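Local coordinates for protein arylamine n-acetyltransferase (PDB 1W5R) that probably transfers an acetyl group from acetyl-CoA to the amino group of arylamines, as an arylamine N-acetyltransferase, at residues L211-V216 against N254-D259; I39-L44 against Y74-L79. The protein carries 1 engineered substitution. All coordinates share one frame; numbering follows the deposited sequence.

Contact 1 of 2, residues L211-V216 against N254-D259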
loop_
_atom_site.group_PDB
_atom_site.type_symbol
_atom_site.label_atom_id
_atom_site.label_comp_id
_atom_site.label_asym_id
_atom_site.label_seq_id
_atom_site.Cartn_x
_atom_site.Cartn_y
_atom_site.Cartn_z
ATOM N N LEU A 211 -4.200 -19.405 -0.606
ATOM C CA LEU A 211 -2.973 -19.131 0.126
ATOM C C LEU A 211 -3.198 -17.994 1.113
ATOM O O LEU A 211 -3.619 -16.904 0.707
ATOM C CB LEU A 211 -1.892 -18.696 -0.871
ATOM C CG LEU A 211 -0.608 -18.107 -0.281
ATOM C CD1 LEU A 211 0.251 -19.200 0.310
ATOM C CD2 LEU A 211 0.180 -17.333 -1.336
ATOM N N THR A 212 -2.906 -18.236 2.392
ATOM C CA THR A 212 -2.958 -17.183 3.411
ATOM C C THR A 212 -1.620 -17.138 4.131
ATOM O O THR A 212 -1.143 -18.166 4.631
ATOM C CB THR A 212 -4.056 -17.416 4.459
ATOM O OG1 THR A 212 -5.336 -17.377 3.827
ATOM C CG2 THR A 212 -4.003 -16.348 5.560
ATOM N N VAL A 213 -1.014 -15.954 4.161
ATOM C CA VAL A 213 0.240 -15.729 4.876
ATOM C C VAL A 213 0.080 -14.453 5.689
ATOM O O VAL A 213 -0.476 -13.469 5.200
ATOM C CB VAL A 213 1.448 -15.622 3.894
ATOM C CG1 VAL A 213 2.763 -15.511 4.660
ATOM C CG2 VAL A 213 1.503 -16.824 2.967
ATOM N N ALA A 214 0.530 -14.451 6.943
ATOM C CA ALA A 214 0.355 -13.248 7.751
ATOM C C ALA A 214 1.456 -13.083 8.780
ATOM O O ALA A 214 2.133 -14.048 9.143
ATOM C CB ALA A 214 -1.020 -13.245 8.440
ATOM N N VAL A 215 1.640 -11.854 9.241
ATOM C CA VAL A 215 2.572 -11.590 10.339
ATOM C C VAL A 215 2.125 -10.280 10.974
ATOM O O VAL A 215 1.448 -9.477 10.326
ATOM C CB VAL A 215 4.048 -11.537 9.860
ATOM C CG1 VAL A 215 4.349 -10.242 9.077
ATOM C CG2 VAL A 215 5.003 -11.743 11.035
ATOM N N VAL A 216 2.479 -10.069 12.240
ATOM C CA VAL A 216 2.054 -8.847 12.920
ATOM C C VAL A 216 3.237 -8.221 13.636
ATOM O O VAL A 216 3.854 -8.854 14.495
ATOM C CB VAL A 216 0.909 -9.098 13.944
ATOM C CG1 VAL A 216 0.468 -7.782 14.599
ATOM C CG2 VAL A 216 -0.283 -9.757 13.259
ATOM N N ASN A 254 10.814 -12.851 1.355
ATOM C CA ASN A 254 11.511 -11.644 1.810
ATOM C C ASN A 254 10.708 -10.688 2.696
ATOM O O ASN A 254 11.285 -9.978 3.530
ATOM C CB ASN A 254 12.128 -10.921 0.610
ATOM C CG ASN A 254 13.186 -11.765 -0.085
ATOM O OD1 ASN A 254 13.037 -12.136 -1.245
ATOM N ND2 ASN A 254 14.244 -12.103 0.641
ATOM N N ARG A 255 9.390 -10.653 2.516
ATOM C CA ARG A 255 8.526 -9.930 3.443
ATOM C C ARG A 255 8.209 -10.799 4.664
ATOM O O ARG A 255 8.301 -10.339 5.806
ATOM C CB ARG A 255 7.220 -9.500 2.769
ATOM C CG ARG A 255 7.292 -8.278 1.851
ATOM C CD ARG A 255 5.865 -7.878 1.463
ATOM N NE ARG A 255 5.772 -6.594 0.772
ATOM C CZ ARG A 255 5.337 -5.463 1.323
ATOM N NH1 ARG A 255 4.959 -5.428 2.598
ATOM N NH2 ARG A 255 5.282 -4.356 0.595
ATOM N N PHE A 256 7.837 -12.057 4.424
ATOM C CA PHE A 256 7.340 -12.916 5.499
ATOM C C PHE A 256 8.386 -13.855 6.111
ATOM O O PHE A 256 8.121 -14.534 7.109
ATOM C CB PHE A 256 6.100 -13.686 5.029
ATOM C CG PHE A 256 4.888 -12.816 4.828
ATOM C CD1 PHE A 256 4.450 -12.487 3.548
ATOM C CD2 PHE A 256 4.179 -12.329 5.924
ATOM C CE1 PHE A 256 3.306 -11.687 3.358
ATOM C CE2 PHE A 256 3.060 -11.527 5.754
ATOM C CZ PHE A 256 2.610 -11.207 4.466
ATOM N N GLY A 257 9.572 -13.897 5.513
ATOM C CA GLY A 257 10.693 -14.647 6.087
ATOM C C GLY A 257 10.572 -16.161 6.052
ATOM O O GLY A 257 11.141 -16.850 6.908
ATOM N N ILE A 258 9.840 -16.682 5.068
ATOM C CA ILE A 258 9.630 -18.128 4.944
ATOM C C ILE A 258 10.609 -18.723 3.932
ATOM O O ILE A 258 10.702 -18.259 2.789
ATOM C CB ILE A 258 8.166 -18.477 4.538
ATOM C CG1 ILE A 258 7.188 -18.001 5.619
ATOM C CG2 ILE A 258 8.011 -19.996 4.286
ATOM C CD1 ILE A 258 5.725 -17.954 5.149
ATOM N N ASP A 259 11.315 -19.763 4.369
ATOM C CA ASP A 259 12.257 -20.494 3.523
ATOM C C ASP A 259 11.524 -21.519 2.650
ATOM O O ASP A 259 11.066 -22.548 3.152
ATOM C CB ASP A 259 13.310 -21.184 4.401
ATOM C CG ASP A 259 14.284 -22.050 3.597
ATOM O OD1 ASP A 259 14.447 -21.818 2.379
ATOM O OD2 ASP A 259 14.889 -22.960 4.197
#

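Contact 2 of 2, residues I39-L44 against Y74-L79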
loop_
_atom_site.group_PDB
_atom_site.type_symbol
_atom_site.label_atom_id
_atom_site.label_comp_id
_atom_site.label_asym_id
_atom_site.label_seq_id
_atom_site.Cartn_x
_atom_site.Cartn_y
_atom_site.Cartn_z
ATOM N N ILE A 39 7.226 -15.491 13.735
ATOM C CA ILE A 39 6.786 -16.731 13.085
ATOM C C ILE A 39 5.480 -16.405 12.352
ATOM O O ILE A 39 4.470 -16.108 12.988
ATOM C CB ILE A 39 6.590 -17.909 14.091
ATOM C CG1 ILE A 39 7.836 -18.100 14.976
ATOM C CG2 ILE A 39 6.265 -19.208 13.344
ATOM C CD1 ILE A 39 7.689 -19.237 16.018
ATOM N N PRO A 40 5.513 -16.427 11.015
ATOM C CA PRO A 40 4.312 -16.046 10.292
ATOM C C PRO A 40 3.231 -17.128 10.280
ATOM O O PRO A 40 3.521 -18.319 10.441
ATOM C CB PRO A 40 4.840 -15.796 8.879
ATOM C CG PRO A 40 5.965 -16.796 8.736
ATOM C CD PRO A 40 6.618 -16.790 10.103
ATOM N N PHE A 41 1.987 -16.696 10.105
ATOM C CA PHE A 41 0.915 -17.605 9.720
ATOM C C PHE A 41 1.160 -17.971 8.249
ATOM O O PHE A 41 1.433 -17.107 7.412
ATOM C CB PHE A 41 -0.442 -16.910 9.870
ATOM C CG PHE A 41 -1.612 -17.803 9.624
ATOM C CD1 PHE A 41 -2.350 -18.306 10.698
ATOM C CD2 PHE A 41 -1.998 -18.136 8.318
ATOM C CE1 PHE A 41 -3.460 -19.137 10.481
ATOM C CE2 PHE A 41 -3.102 -18.974 8.084
ATOM C CZ PHE A 41 -3.831 -19.480 9.176
ATOM N N GLU A 42 1.094 -19.259 7.935
ATOM C CA GLU A 42 1.085 -19.684 6.525
ATOM C C GLU A 42 0.438 -21.046 6.405
ATOM O O GLU A 42 0.459 -21.852 7.346
ATOM C CB GLU A 42 2.485 -19.740 5.912
ATOM C CG GLU A 42 3.463 -20.557 6.756
ATOM C CD GLU A 42 4.135 -21.677 6.005
ATOM O OE1 GLU A 42 3.419 -22.462 5.344
ATOM O OE2 GLU A 42 5.366 -21.802 6.125
ATOM N N ASN A 43 -0.127 -21.301 5.232
ATOM C CA ASN A 43 -0.726 -22.605 4.941
ATOM C C ASN A 43 -0.127 -23.230 3.681
ATOM O O ASN A 43 -0.839 -23.863 2.923
ATOM C CB ASN A 43 -2.243 -22.472 4.759
ATOM C CG ASN A 43 -2.589 -21.753 3.472
ATOM O OD1 ASN A 43 -1.896 -20.808 3.094
ATOM N ND2 ASN A 43 -3.644 -22.204 2.784
ATOM N N LEU A 44 1.166 -23.040 3.451
ATOM C CA LEU A 44 1.765 -23.610 2.238
ATOM C C LEU A 44 1.645 -25.139 2.190
ATOM O O LEU A 44 1.463 -25.702 1.109
ATOM C CB LEU A 44 3.219 -23.192 2.090
ATOM C CG LEU A 44 3.378 -21.724 1.683
ATOM C CD1 LEU A 44 4.734 -21.210 2.155
ATOM C CD2 LEU A 44 3.183 -21.520 0.176
ATOM N N TYR A 74 -3.375 -24.447 14.380
ATOM C CA TYR A 74 -3.007 -25.591 15.233
ATOM C C TYR A 74 -1.509 -25.695 15.492
ATOM O O TYR A 74 -1.054 -26.183 16.552
ATOM C CB TYR A 74 -3.485 -26.889 14.618
ATOM C CG TYR A 74 -4.975 -27.027 14.496
ATOM C CD1 TYR A 74 -5.624 -26.778 13.284
ATOM C CD2 TYR A 74 -5.752 -27.403 15.597
ATOM C CE1 TYR A 74 -7.014 -26.908 13.166
ATOM C CE2 TYR A 74 -7.140 -27.543 15.492
ATOM C CZ TYR A 74 -7.766 -27.286 14.278
ATOM O OH TYR A 74 -9.125 -27.442 14.133
ATOM N N GLU A 75 -0.740 -25.245 14.511
ATOM C CA GLU A 75 0.713 -25.300 14.612
ATOM C C GLU A 75 1.217 -24.208 15.538
ATOM O O GLU A 75 2.063 -24.447 16.405
ATOM C CB GLU A 75 1.346 -25.202 13.218
ATOM C CG GLU A 75 1.027 -26.415 12.362
ATOM C CD GLU A 75 1.348 -26.210 10.902
ATOM O OE1 GLU A 75 2.216 -26.953 10.382
ATOM O OE2 GLU A 75 0.711 -25.333 10.266
ATOM N N HIS A 76 0.689 -22.997 15.361
ATOM C CA HIS A 76 1.076 -21.861 16.201
ATOM C C HIS A 76 0.762 -22.051 17.660
ATOM O O HIS A 76 1.645 -21.969 18.516
ATOM C CB HIS A 76 0.382 -20.601 15.710
ATOM C CG HIS A 76 1.139 -19.904 14.631
ATOM N ND1 HIS A 76 2.260 -19.140 14.888
ATOM C CD2 HIS A 76 0.972 -19.894 13.285
ATOM C CE1 HIS A 76 2.735 -18.668 13.750
ATOM N NE2 HIS A 76 1.977 -19.118 12.760
ATOM N N ASN A 77 -0.501 -22.294 17.946
ATOM C CA ASN A 77 -0.915 -22.423 19.336
ATOM C C ASN A 77 -0.474 -23.734 19.935
ATOM O O ASN A 77 -0.243 -23.810 21.146
ATOM C CB ASN A 77 -2.409 -22.155 19.475
ATOM C CG ASN A 77 -2.724 -20.670 19.303
ATOM O OD1 ASN A 77 -1.938 -19.823 19.727
ATOM N ND2 ASN A 77 -3.841 -20.360 18.658
ATOM N N GLY A 78 -0.318 -24.750 19.101
ATOM C CA GLY A 78 0.247 -26.000 19.600
ATOM C C GLY A 78 1.656 -25.743 20.093
ATOM O O GLY A 78 1.988 -26.062 21.242
ATOM N N LEU A 79 2.484 -25.140 19.241
ATOM C CA LEU A 79 3.856 -24.831 19.603
ATOM C C LEU A 79 3.930 -23.971 20.860
ATOM O O LEU A 79 4.688 -24.280 21.795
ATOM C CB LEU A 79 4.573 -24.122 18.440
ATOM C CG LEU A 79 6.007 -23.645 18.713
ATOM C CD1 LEU A 79 6.921 -24.805 19.022
ATOM C CD2 LEU A 79 6.541 -22.860 17.527
HETATM O O HOH W 1 0.026 -24.667 7.721
#

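Contact 1 of 2, residues L211-V216 against N254-D259
Val-213 presses one methyl onto the ring of Phe-256: CG1 lies 3.6 Å from the ring centroid and 19° off the ring normal, a CH-pi contact over the face. It is displaced toward the CB side of the ring, and its closest approach is to CG of Phe-256, at 3.4 Å. The branch reaches this place because CG1 stands anti to the backbone N (chi1 -175°). The ring points end-on at strand 212-216, between two valines: CG1 of Val-215 is displaced to the other side of the plane, 3.8 Å from CD2 of Phe-256. Backbone meets the ring as well, with Val-215 N at the edge near the plane and Ala-214 C 3.8 Å from CE2 of Phe-256. Ile-258 closes the group, its terminal CD1 3.9 Å from CG1 of Val-213. Gly-257, where the chain departs from helical geometry, takes positive phi between Phe-256 and Ile-258, whose side chains both point to the strand. Tyr-222 of the adjacent strand also packs on Phe-256. The side chains that meet are all apolar, so the contact rests on burial of hydrocarbon and dispersion, with the CH-pi contact its one directional element.

Contact 2 of 2, residues I39-L44 against Y74-L79
His-76 reaches from helix 73-87 to the backbone of residues 39-41, and its NE2 donates a hydrogen bond to Pro-40 O (2.9 Å, N-H...O 142°). The acceptor sits close to the imidazole plane, but the donor approaches from well above the carbonyl plane, 55° out of it, with a C=O...N angle of only 104°. Beside this bond, CE1 of His-76 lies 3.2 Å from Ile-39 O, so two successive carbonyls line one edge of the ring. The other ring nitrogen, ND1, is hydrogen-bonded to NE2 of His-35; being gripped at both nitrogens should fix the rotation of the imidazole.

Water extends the polar link. One molecule donates to Glu-42 O (2.9 Å) and to Glu-75 OE2 (2.7 Å), tying strand 41-42 to the helix. The two carboxylates remain apart, and each has a cation of its own: Glu-42 pairs with Arg-69, and Glu-75 with Lys-63. Glu-42 also receives the N-H of Leu-44 on OE1 (3.0 Å); the first N-H of helix 44-47 is thus taken by a side chain two residues earlier.

Apolar contacts fill the other end. Ile-39 CG2 meets CE1 of His-76 at 3.6 Å, and Ile-39 CD1 touches CD2 of Leu-79 at 4.1 Å. Both Ile-39 and Leu-79 also pack on Leu-64 of helix 57-66.

Helix 73-87 starts at the position of the nucleophilic cysteine, here an engineered glutamine. A catalytic cysteine at the start of a buried helix is characteristic of the papain-like core that arylamine N-acetyltransferases share with clan CA peptidases; this contact packs that helix against the segment following helix 25-38.

Contacts 1 and 2 lie with their centres about 11 Å apart and meet through the five-stranded antiparallel sheet, in which strands 41-42 and 212-216 are neighbours. Ala-214 O and Phe-41 N, 2.8 Å apart, probably form a hydrogen bond between them, and a second probable one joins Thr-212 N to Asn-43 OD1 at 2.9 Å. Pro-40 also packs on Ile-258, so segment 39-44 touches both halves of contact 1. That segment is therefore shared: it pairs with strand 212-216 on the contact 1 side and meets helix 73-87 in contact 2. In that helix Asn-77 bonds to Asp-130, probably the triad aspartate, which places contact 2 nearer the catalytic centre, whereas contact 1 packs the C-terminal part of the fold.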